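Local coordinates for protein mRNA interferase YafQ (Escherichia coli, PDB 4MMG) that acts as the toxin of a type II toxin-antitoxin system, cutting ribosome-associated mRNA at lysine codons followed by G or A and so inhibiting translation elongation, at residues 9-14 / 38-43; 71-76 / 82-87; 17-22 / 27-32. The protein carries 1 engineered substitution. One frame throughout, in Å; residues are numbered along the deposited sequence.

Interaction 1 of 3, residues 9-14 / 38-43; sequences IEYSGQ and LLINNT
I40, on the last turn of helix 29-40, lies against I9 and Y11 of the edge strand 8-11, so the contact joins helix to sheet at the border of the RelE-family α/β fold. The contact is van der Waals in kind, without polar bonds between the segments, and it is small: 118 Å² is buried over both segments, most of it on I40 and I9. The CB of I9 points toward the helix. Its CG1 stands anti to the carbonyl carbon (chi1 -58°) and the chain runs on extended, which carries the terminal methyl across to the helix. There I9 CD1 meets the branch methyl I40 CG2 at 3.6 Å and lies 3.9 Å from I40 CG1, the two side chains crossing at about a right angle. None of the three touching residues is buried, so this is a surface contact. The I40 side chain also touches L82, and the Y11 ring meets that of F84, both on strand 81-88. Beyond I40 the helix ends in a Schellman motif, with N42 at positive phi, N42 N bonded to L39 O at 3.1 Å and T43 N to L38 O at 2.9 Å. Y11 adds its phenol end, where OH lies 3.9 Å from I40 CD1.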
loop_
_atom_site.group_PDB
_atom_site.type_symbol
_atom_site.label_atom_id
_atom_site.label_comp_id
_atom_site.label_asym_id
_atom_site.label_seq_id
_atom_site.Cartn_x
_atom_site.Cartn_y
_atom_site.Cartn_z
ATOM N N ILE A 9 2.893 -4.858 12.291
ATOM C CA ILE A 9 3.176 -4.467 10.918
ATOM C C ILE A 9 3.441 -5.747 10.170
ATOM O O ILE A 9 4.231 -6.576 10.628
ATOM C CB ILE A 9 4.415 -3.571 10.799
ATOM C CG1 ILE A 9 4.262 -2.308 11.648
ATOM C CG2 ILE A 9 4.633 -3.175 9.344
ATOM C CD1 ILE A 9 5.537 -1.502 11.749
ATOM N N GLU A 10 2.780 -5.924 9.031
ATOM C CA GLU A 10 2.943 -7.143 8.247
ATOM C C GLU A 10 3.228 -6.824 6.786
ATOM O O GLU A 10 2.780 -5.802 6.257
ATOM C CB GLU A 10 1.691 -8.021 8.332
ATOM C CG GLU A 10 1.247 -8.338 9.751
ATOM C CD GLU A 10 -0.003 -9.196 9.794
ATOM O OE1 GLU A 10 -0.536 -9.561 8.720
ATOM O OE2 GLU A 10 -0.457 -9.510 10.912
ATOM N N TYR A 11 3.972 -7.719 6.142
ATOM C CA TYR A 11 4.267 -7.614 4.722
ATOM C C TYR A 11 3.961 -8.954 4.086
ATOM O O TYR A 11 4.557 -9.964 4.466
ATOM C CB TYR A 11 5.746 -7.282 4.499
ATOM C CG TYR A 11 6.201 -6.002 5.151
ATOM C CD1 TYR A 11 6.569 -5.971 6.490
ATOM C CD2 TYR A 11 6.251 -4.820 4.433
ATOM C CE1 TYR A 11 6.977 -4.795 7.091
ATOM C CE2 TYR A 11 6.656 -3.644 5.024
ATOM C CZ TYR A 11 7.023 -3.637 6.348
ATOM O OH TYR A 11 7.425 -2.457 6.936
ATOM N N SER A 12 3.038 -8.997 3.130
ATOM C CA SER A 12 2.778 -10.255 2.440
ATOM C C SER A 12 4.022 -10.677 1.664
ATOM O O SER A 12 4.874 -9.843 1.326
ATOM C CB SER A 12 1.615 -10.110 1.472
ATOM O OG SER A 12 2.033 -9.358 0.351
ATOM N N GLY A 13 4.135 -11.972 1.377
ATOM C CA GLY A 13 5.221 -12.445 0.539
ATOM C C GLY A 13 5.208 -11.759 -0.817
ATOM O O GLY A 13 6.256 -11.375 -1.340
ATOM N N GLN A 14 4.016 -11.572 -1.373
ATOM C CA GLN A 14 3.901 -10.900 -2.660
ATOM C C GLN A 14 4.381 -9.449 -2.593
ATOM O O GLN A 14 4.977 -8.954 -3.550
ATOM C CB GLN A 14 2.470 -10.966 -3.185
ATOM C CG GLN A 14 2.329 -10.456 -4.608
ATOM C CD GLN A 14 3.155 -11.266 -5.588
ATOM O OE1 GLN A 14 3.146 -12.499 -5.554
ATOM N NE2 GLN A 14 3.890 -10.583 -6.453
ATOM N N LEU A 38 3.983 6.884 6.998
ATOM C CA LEU A 38 2.779 7.503 7.552
ATOM C C LEU A 38 1.840 6.451 8.131
ATOM O O LEU A 38 1.315 6.608 9.231
ATOM C CB LEU A 38 2.058 8.324 6.482
ATOM C CG LEU A 38 2.794 9.567 5.968
ATOM C CD1 LEU A 38 1.974 10.227 4.863
ATOM C CD2 LEU A 38 3.084 10.565 7.092
ATOM N N LEU A 39 1.660 5.353 7.402
ATOM C CA LEU A 39 0.817 4.261 7.871
ATOM C C LEU A 39 1.397 3.586 9.122
ATOM O O LEU A 39 0.686 3.373 10.104
ATOM C CB LEU A 39 0.594 3.239 6.754
ATOM C CG LEU A 39 -0.333 3.760 5.658
ATOM C CD1 LEU A 39 -0.095 3.024 4.358
ATOM C CD2 LEU A 39 -1.780 3.599 6.097
ATOM N N ILE A 40 2.688 3.266 9.077
ATOM C CA ILE A 40 3.353 2.611 10.204
ATOM C C ILE A 40 3.263 3.470 11.463
ATOM O O ILE A 40 3.015 2.950 12.555
ATOM C CB ILE A 40 4.820 2.313 9.860
ATOM C CG1 ILE A 40 4.892 1.136 8.883
ATOM C CG2 ILE A 40 5.644 2.023 11.121
ATOM C CD1 ILE A 40 6.236 0.998 8.189
ATOM N N ASN A 41 3.430 4.783 11.306
ATOM C CA ASN A 41 3.403 5.707 12.440
ATOM C C ASN A 41 1.999 6.113 12.887
ATOM O O ASN A 41 1.850 6.893 13.840
ATOM C CB ASN A 41 4.216 6.960 12.115
ATOM C CG ASN A 41 5.703 6.696 12.068
ATOM O OD1 ASN A 41 6.164 5.618 12.442
ATOM N ND2 ASN A 41 6.466 7.685 11.621
ATOM N N ASN A 42 0.974 5.600 12.200
ATOM C CA ASN A 42 -0.417 5.965 12.497
ATOM C C ASN A 42 -0.662 7.467 12.348
ATOM O O ASN A 42 -1.451 8.067 13.093
ATOM C CB ASN A 42 -0.830 5.483 13.897
ATOM C CG ASN A 42 -2.334 5.451 14.082
ATOM O OD1 ASN A 42 -3.074 5.087 13.170
ATOM N ND2 ASN A 42 -2.792 5.833 15.272
ATOM N N THR A 43 0.026 8.073 11.382
ATOM C CA THR A 43 -0.159 9.490 11.068
ATOM C C THR A 43 -1.329 9.597 10.090
ATOM O O THR A 43 -1.158 9.910 8.905
ATOM C CB THR A 43 1.131 10.088 10.497
ATOM O OG1 THR A 43 2.230 9.700 11.334
ATOM C CG2 THR A 43 1.055 11.616 10.469
#

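Interaction 2 of 3, residues 71-76 / 82-87; sequences WILIYK and LRFERT. With SO4 (sulfate ion), chain E.
Two successive residues, E85 and R86, face the single residue I74, a classic beta bulge in antiparallel strands 71-76 and 82-87. I74 O accepts from both backbone amides, E85 N at 2.9 Å and R86 N at 3.2 Å. The register shifts by one: I74 pairs with R86, but Y75 with F84. At one end T87 OG1, anti to its backbone N (chi1 -170°), donates to I72 O at 2.8 Å from above the carbonyl plane. The same hydroxyl takes a weak bond at the indole edge from W71 NE1 (N-H...O angle 129°). On the face bearing L73, Y75 and F84, L73 CD2 lies at the F84 ring edge, 4.1 Å from F84 CD1, and helix 29-40 covers this side. The E85 chain bends at chi2, bringing OE1 to within 2.8 Å of R83 NE as a salt bridge through its syn lone pair. R83 NH2 donates a hydrogen bond to O2 of a sulfate, probably from the crystallisation liquor, at 2.8 Å, while R83 NH1 pairs with E10 and R86 NE with D18. I72 lies near Q90, the engineered residue at the inferred proton-donor position. This bulged pairing forms the central beta hairpin of the RelE-type toxin sheet.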
loop_
_atom_site.group_PDB
_atom_site.type_symbol
_atom_site.label_atom_id
_atom_site.label_comp_id
_atom_site.label_asym_id
_atom_site.label_seq_id
_atom_site.Cartn_x
_atom_site.Cartn_y
_atom_site.Cartn_z
ATOM N N TRP A 71 0.681 4.066 -9.835
ATOM C CA TRP A 71 1.415 3.272 -8.859
ATOM C C TRP A 71 0.580 3.236 -7.596
ATOM O O TRP A 71 0.419 4.255 -6.917
ATOM C CB TRP A 71 2.777 3.891 -8.574
ATOM C CG TRP A 71 3.665 3.080 -7.658
ATOM C CD1 TRP A 71 3.433 1.821 -7.176
ATOM C CD2 TRP A 71 4.940 3.478 -7.136
ATOM N NE1 TRP A 71 4.492 1.410 -6.388
ATOM C CE2 TRP A 71 5.427 2.412 -6.349
ATOM C CE3 TRP A 71 5.720 4.633 -7.262
ATOM C CZ2 TRP A 71 6.652 2.474 -5.685
ATOM C CZ3 TRP A 71 6.939 4.695 -6.596
ATOM C CH2 TRP A 71 7.393 3.621 -5.822
ATOM N N ILE A 72 0.041 2.055 -7.305
ATOM C CA ILE A 72 -0.917 1.833 -6.228
ATOM C C ILE A 72 -0.270 1.042 -5.108
ATOM O O ILE A 72 0.554 0.157 -5.370
ATOM C CB ILE A 72 -2.078 0.967 -6.740
ATOM C CG1 ILE A 72 -2.676 1.558 -8.003
ATOM C CG2 ILE A 72 -3.149 0.774 -5.656
ATOM C CD1 ILE A 72 -3.379 2.785 -7.726
ATOM N N LEU A 73 -0.658 1.351 -3.874
ATOM C CA LEU A 73 -0.384 0.503 -2.720
ATOM C C LEU A 73 -1.703 -0.072 -2.226
ATOM O O LEU A 73 -2.637 0.684 -1.939
ATOM C CB LEU A 73 0.265 1.308 -1.599
ATOM C CG LEU A 73 0.356 0.560 -0.263
ATOM C CD1 LEU A 73 1.343 -0.580 -0.366
ATOM C CD2 LEU A 73 0.729 1.481 0.898
ATOM N N ILE A 74 -1.788 -1.402 -2.148
ATOM C CA ILE A 74 -2.921 -2.076 -1.526
ATOM C C ILE A 74 -2.467 -2.557 -0.149
ATOM O O ILE A 74 -1.440 -3.244 -0.007
ATOM C CB ILE A 74 -3.428 -3.279 -2.348
ATOM C CG1 ILE A 74 -4.011 -2.814 -3.682
ATOM C CG2 ILE A 74 -4.480 -4.047 -1.563
ATOM C CD1 ILE A 74 -4.414 -3.966 -4.601
ATOM N N TYR A 75 -3.219 -2.173 0.872
ATOM C CA TYR A 75 -2.875 -2.517 2.248
ATOM C C TYR A 75 -4.149 -2.787 3.056
ATOM O O TYR A 75 -5.251 -2.410 2.649
ATOM C CB TYR A 75 -2.032 -1.399 2.891
ATOM C CG TYR A 75 -2.819 -0.129 3.109
ATOM C CD1 TYR A 75 -3.027 0.769 2.074
ATOM C CD2 TYR A 75 -3.382 0.148 4.348
ATOM C CE1 TYR A 75 -3.768 1.927 2.266
ATOM C CE2 TYR A 75 -4.121 1.285 4.554
ATOM C CZ TYR A 75 -4.318 2.168 3.512
ATOM O OH TYR A 75 -5.063 3.300 3.740
ATOM N N LYS A 76 -3.999 -3.440 4.204
ATOM C CA LYS A 76 -5.118 -3.637 5.113
ATOM C C LYS A 76 -4.794 -2.940 6.421
ATOM O O LYS A 76 -3.654 -2.995 6.885
ATOM C CB LYS A 76 -5.387 -5.128 5.343
ATOM C CG LYS A 76 -6.423 -5.397 6.438
ATOM C CD LYS A 76 -6.762 -6.873 6.544
ATOM C CE LYS A 76 -7.659 -7.319 5.408
ATOM N NZ LYS A 76 -7.947 -8.780 5.500
ATOM N N LEU A 82 -1.522 -3.719 10.553
ATOM C CA LEU A 82 -1.292 -3.000 9.308
ATOM C C LEU A 82 -0.561 -3.978 8.414
ATOM O O LEU A 82 0.518 -4.449 8.765
ATOM C CB LEU A 82 -0.426 -1.768 9.544
ATOM C CG LEU A 82 0.243 -1.131 8.318
ATOM C CD1 LEU A 82 -0.779 -0.627 7.302
ATOM C CD2 LEU A 82 1.160 0.009 8.759
ATOM N N ARG A 83 -1.148 -4.304 7.270
ATOM C CA ARG A 83 -0.537 -5.276 6.371
ATOM C C ARG A 83 -0.334 -4.682 4.979
ATOM O O ARG A 83 -1.292 -4.296 4.303
ATOM C CB ARG A 83 -1.390 -6.544 6.286
ATOM C CG ARG A 83 -0.867 -7.594 5.322
ATOM C CD ARG A 83 -1.701 -8.868 5.436
ATOM N NE ARG A 83 -1.198 -9.941 4.589
ATOM C CZ ARG A 83 -0.340 -10.876 4.995
ATOM N NH1 ARG A 83 0.117 -10.871 6.244
ATOM N NH2 ARG A 83 0.063 -11.819 4.151
ATOM N N PHE A 84 0.925 -4.588 4.567
ATOM C CA PHE A 84 1.251 -4.175 3.208
ATOM C C PHE A 84 1.072 -5.368 2.278
ATOM O O PHE A 84 1.760 -6.381 2.416
ATOM C CB PHE A 84 2.669 -3.611 3.169
ATOM C CG PHE A 84 2.826 -2.368 3.992
ATOM C CD1 PHE A 84 2.311 -1.164 3.547
ATOM C CD2 PHE A 84 3.458 -2.411 5.222
ATOM C CE1 PHE A 84 2.439 -0.013 4.303
ATOM C CE2 PHE A 84 3.591 -1.270 5.993
ATOM C CZ PHE A 84 3.083 -0.062 5.529
ATOM N N GLU A 85 0.137 -5.258 1.338
ATOM C CA GLU A 85 -0.312 -6.421 0.571
ATOM C C GLU A 85 0.252 -6.531 -0.842
ATOM O O GLU A 85 0.790 -7.577 -1.213
ATOM C CB GLU A 85 -1.840 -6.474 0.547
ATOM C CG GLU A 85 -2.402 -7.755 -0.018
ATOM C CD GLU A 85 -2.129 -8.967 0.860
ATOM O OE1 GLU A 85 -1.826 -8.807 2.061
ATOM O OE2 GLU A 85 -2.225 -10.105 0.333
ATOM N N ARG A 86 0.091 -5.478 -1.641
ATOM C CA ARG A 86 0.647 -5.430 -2.992
ATOM C C ARG A 86 1.011 -4.004 -3.351
ATOM O O ARG A 86 0.466 -3.052 -2.782
ATOM C CB ARG A 86 -0.353 -5.950 -4.037
ATOM C CG ARG A 86 -0.567 -7.458 -4.022
ATOM C CD ARG A 86 -0.749 -8.011 -5.424
ATOM N NE ARG A 86 0.452 -7.841 -6.241
ATOM C CZ ARG A 86 0.513 -8.105 -7.542
ATOM N NH1 ARG A 86 -0.563 -8.536 -8.186
ATOM N NH2 ARG A 86 1.643 -7.912 -8.205
ATOM N N THR A 87 1.926 -3.857 -4.299
ATOM C CA THR A 87 2.163 -2.557 -4.911
ATOM C C THR A 87 2.535 -2.717 -6.382
ATOM O O THR A 87 3.212 -3.677 -6.759
ATOM C CB THR A 87 3.211 -1.721 -4.127
ATOM O OG1 THR A 87 3.218 -0.382 -4.626
ATOM C CG2 THR A 87 4.606 -2.309 -4.260
HETATM S S SO4 E . -1.551 -13.507 1.451
HETATM O O1 SO4 E . -2.218 -13.567 0.152
HETATM O O2 SO4 E . -1.628 -12.146 1.987
HETATM O O3 SO4 E . -0.156 -13.911 1.281
HETATM O O4 SO4 E . -2.212 -14.419 2.378
#

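Interaction 3 of 3, residues 17-22 / 27-32; sequences KDVKLA and KDMNKL
M29 reaches from the start of helix 29-40 to helix 13-24, and its bent side chain packs on V19 and A22, the latter contributing the most area to the contact. The CB bond is directed toward the other helix, with CG anti to the carbonyl carbon. CB and CG stay more than 4.2 Å from residues 17-22. Bends at chi2 (-54°) and chi3 (-68°) then fold the thioether over the opposing helix. SD lies 3.8 Å from A22 CB and about as close to the A22 carbonyl carbon. At the tip, CE is 3.8 Å from V19 CG1 and equally near V19 O, so the methyl meets both a side chain and the backbone. A turn further along, L32 CD2 approaches V19 CG2 at 4.2 Å, extending the apolar line inward, where L32 also touches Y15 and W71.

One backbone hydrogen bond, K27 N to A22 O, spans the turn at 3.0 Å and 160°. K27 CG packs against A22, 4.0 Å from A22 CB, while its amine leads away to a salt bridge with E68. Next to it D28 is the N-cap of the second helix, its OD1 accepting a weak bond from N30 N at 3.2 Å. The chemistry suggests a division: apolar side chains fill the helix interface, a single main-chain bond bridges the turn, and the charged lysine end finds its partner outside the interface, which probably keeps its amine out of an apolar environment.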
loop_
_atom_site.group_PDB
_atom_site.type_symbol
_atom_site.label_atom_id
_atom_site.label_comp_id
_atom_site.label_asym_id
_atom_site.label_seq_id
_atom_site.Cartn_x
_atom_site.Cartn_y
_atom_site.Cartn_z
ATOM N N LYS A 17 8.064 -9.126 -3.266
ATOM C CA LYS A 17 8.349 -9.294 -4.690
ATOM C C LYS A 17 7.982 -8.019 -5.443
ATOM O O LYS A 17 8.740 -7.548 -6.294
ATOM C CB LYS A 17 7.575 -10.479 -5.261
ATOM C CG LYS A 17 7.995 -11.833 -4.703
ATOM C CD LYS A 17 7.202 -12.946 -5.359
ATOM C CE LYS A 17 7.605 -14.306 -4.803
ATOM N NZ LYS A 17 6.907 -15.407 -5.513
ATOM N N ASP A 18 6.828 -7.451 -5.106
ATOM C CA ASP A 18 6.373 -6.218 -5.748
ATOM C C ASP A 18 7.357 -5.063 -5.544
ATOM O O ASP A 18 7.615 -4.281 -6.463
ATOM C CB ASP A 18 5.000 -5.809 -5.203
ATOM C CG ASP A 18 3.875 -6.719 -5.670
ATOM O OD1 ASP A 18 4.090 -7.575 -6.558
ATOM O OD2 ASP A 18 2.753 -6.560 -5.145
ATOM N N VAL A 19 7.898 -4.949 -4.338
ATOM C CA VAL A 19 8.845 -3.889 -4.032
ATOM C C VAL A 19 10.125 -4.061 -4.851
ATOM O O VAL A 19 10.649 -3.089 -5.407
ATOM C CB VAL A 19 9.149 -3.814 -2.519
ATOM C CG1 VAL A 19 10.363 -2.930 -2.251
ATOM C CG2 VAL A 19 7.933 -3.305 -1.763
ATOM N N LYS A 20 10.614 -5.296 -4.952
ATOM C CA LYS A 20 11.795 -5.557 -5.772
ATOM C C LYS A 20 11.564 -5.192 -7.237
ATOM O O LYS A 20 12.445 -4.626 -7.886
ATOM C CB LYS A 20 12.242 -7.014 -5.644
ATOM C CG LYS A 20 12.838 -7.343 -4.286
ATOM C CD LYS A 20 13.355 -8.771 -4.245
ATOM C CE LYS A 20 13.605 -9.225 -2.816
ATOM N NZ LYS A 20 13.430 -10.701 -2.679
ATOM N N LEU A 21 10.375 -5.489 -7.749
ATOM C CA LEU A 21 10.056 -5.184 -9.142
ATOM C C LEU A 21 9.992 -3.670 -9.372
ATOM O O LEU A 21 10.483 -3.167 -10.383
ATOM C CB LEU A 21 8.739 -5.849 -9.541
ATOM C CG LEU A 21 8.337 -5.731 -11.006
ATOM C CD1 LEU A 21 9.381 -6.382 -11.899
ATOM C CD2 LEU A 21 6.965 -6.352 -11.237
ATOM N N ALA A 22 9.398 -2.941 -8.429
ATOM C CA ALA A 22 9.345 -1.479 -8.515
ATOM C C ALA A 22 10.754 -0.901 -8.559
ATOM O O ALA A 22 11.043 0.025 -9.329
ATOM C CB ALA A 22 8.560 -0.904 -7.341
ATOM N N LYS A 27 11.234 2.894 -10.250
ATOM C CA LYS A 27 10.294 3.753 -9.536
ATOM C C LYS A 27 11.013 4.533 -8.431
ATOM O O LYS A 27 12.043 4.089 -7.902
ATOM C CB LYS A 27 9.143 2.935 -8.938
ATOM C CG LYS A 27 8.356 2.094 -9.946
ATOM C CD LYS A 27 7.760 2.940 -11.070
ATOM C CE LYS A 27 6.791 3.955 -10.522
ATOM N NZ LYS A 27 6.074 4.676 -11.613
ATOM N N ASP A 28 10.466 5.692 -8.087
ATOM C CA ASP A 28 11.009 6.503 -6.998
ATOM C C ASP A 28 10.603 5.897 -5.657
ATOM O O ASP A 28 9.520 6.180 -5.128
ATOM C CB ASP A 28 10.489 7.934 -7.114
ATOM C CG ASP A 28 11.076 8.860 -6.072
ATOM O OD1 ASP A 28 11.759 8.380 -5.145
ATOM O OD2 ASP A 28 10.840 10.084 -6.186
ATOM N N MET A 29 11.482 5.074 -5.095
ATOM C CA MET A 29 11.122 4.285 -3.926
ATOM C C MET A 29 10.883 5.147 -2.694
ATOM O O MET A 29 10.124 4.764 -1.795
ATOM C CB MET A 29 12.170 3.199 -3.662
ATOM C CG MET A 29 12.392 2.266 -4.849
ATOM S SD MET A 29 10.884 1.497 -5.458
ATOM C CE MET A 29 10.463 0.423 -4.083
ATOM N N ASN A 30 11.499 6.323 -2.660
ATOM C CA ASN A 30 11.249 7.239 -1.558
ATOM C C ASN A 30 9.773 7.623 -1.430
ATOM O O ASN A 30 9.287 7.835 -0.322
ATOM C CB ASN A 30 12.130 8.492 -1.661
ATOM C CG ASN A 30 13.567 8.234 -1.235
ATOM O OD1 ASN A 30 13.860 7.258 -0.550
ATOM N ND2 ASN A 30 14.470 9.122 -1.636
ATOM N N LYS A 31 9.048 7.677 -2.546
ATOM C CA LYS A 31 7.627 8.021 -2.486
ATOM C C LYS A 31 6.822 6.924 -1.795
ATOM O O LYS A 31 5.911 7.195 -1.011
ATOM C CB LYS A 31 7.067 8.282 -3.884
ATOM C CG LYS A 31 7.649 9.507 -4.579
ATOM C CD LYS A 31 6.873 9.795 -5.859
ATOM C CE LYS A 31 7.340 11.067 -6.538
ATOM N NZ LYS A 31 6.442 11.409 -7.682
ATOM N N LEU A 32 7.163 5.672 -2.077
ATOM C CA LEU A 32 6.470 4.564 -1.438
ATOM C C LEU A 32 6.847 4.499 0.039
ATOM O O LEU A 32 5.992 4.280 0.903
ATOM C CB LEU A 32 6.818 3.248 -2.131
ATOM C CG LEU A 32 6.250 1.994 -1.468
ATOM C CD1 LEU A 32 4.734 2.017 -1.504
ATOM C CD2 LEU A 32 6.803 0.736 -2.119
#

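In the fold
In sequence, interaction 3 falls between the segments of interaction 1, and interaction 2 follows both. Interactions 1 and 3 share helices 13-24 and 29-40, centres about 14 Å apart: 17-22 / 27-32 joins the helices at their turn, 9-14 / 38-43 ties the far end of helix 29-40 to strand 8-11. Interaction 2, about 3 Å from the centre of the folded chain, has its centre about 8 Å from that of interaction 1 and 12 Å from that of interaction 3. Strand 8-11 runs parallel to strand 81-88. D18 links helix 13-24 to the hairpin through a salt bridge with R86 and a probable hydrogen bond to T87 N. The contacts so tie both helices to the sheet.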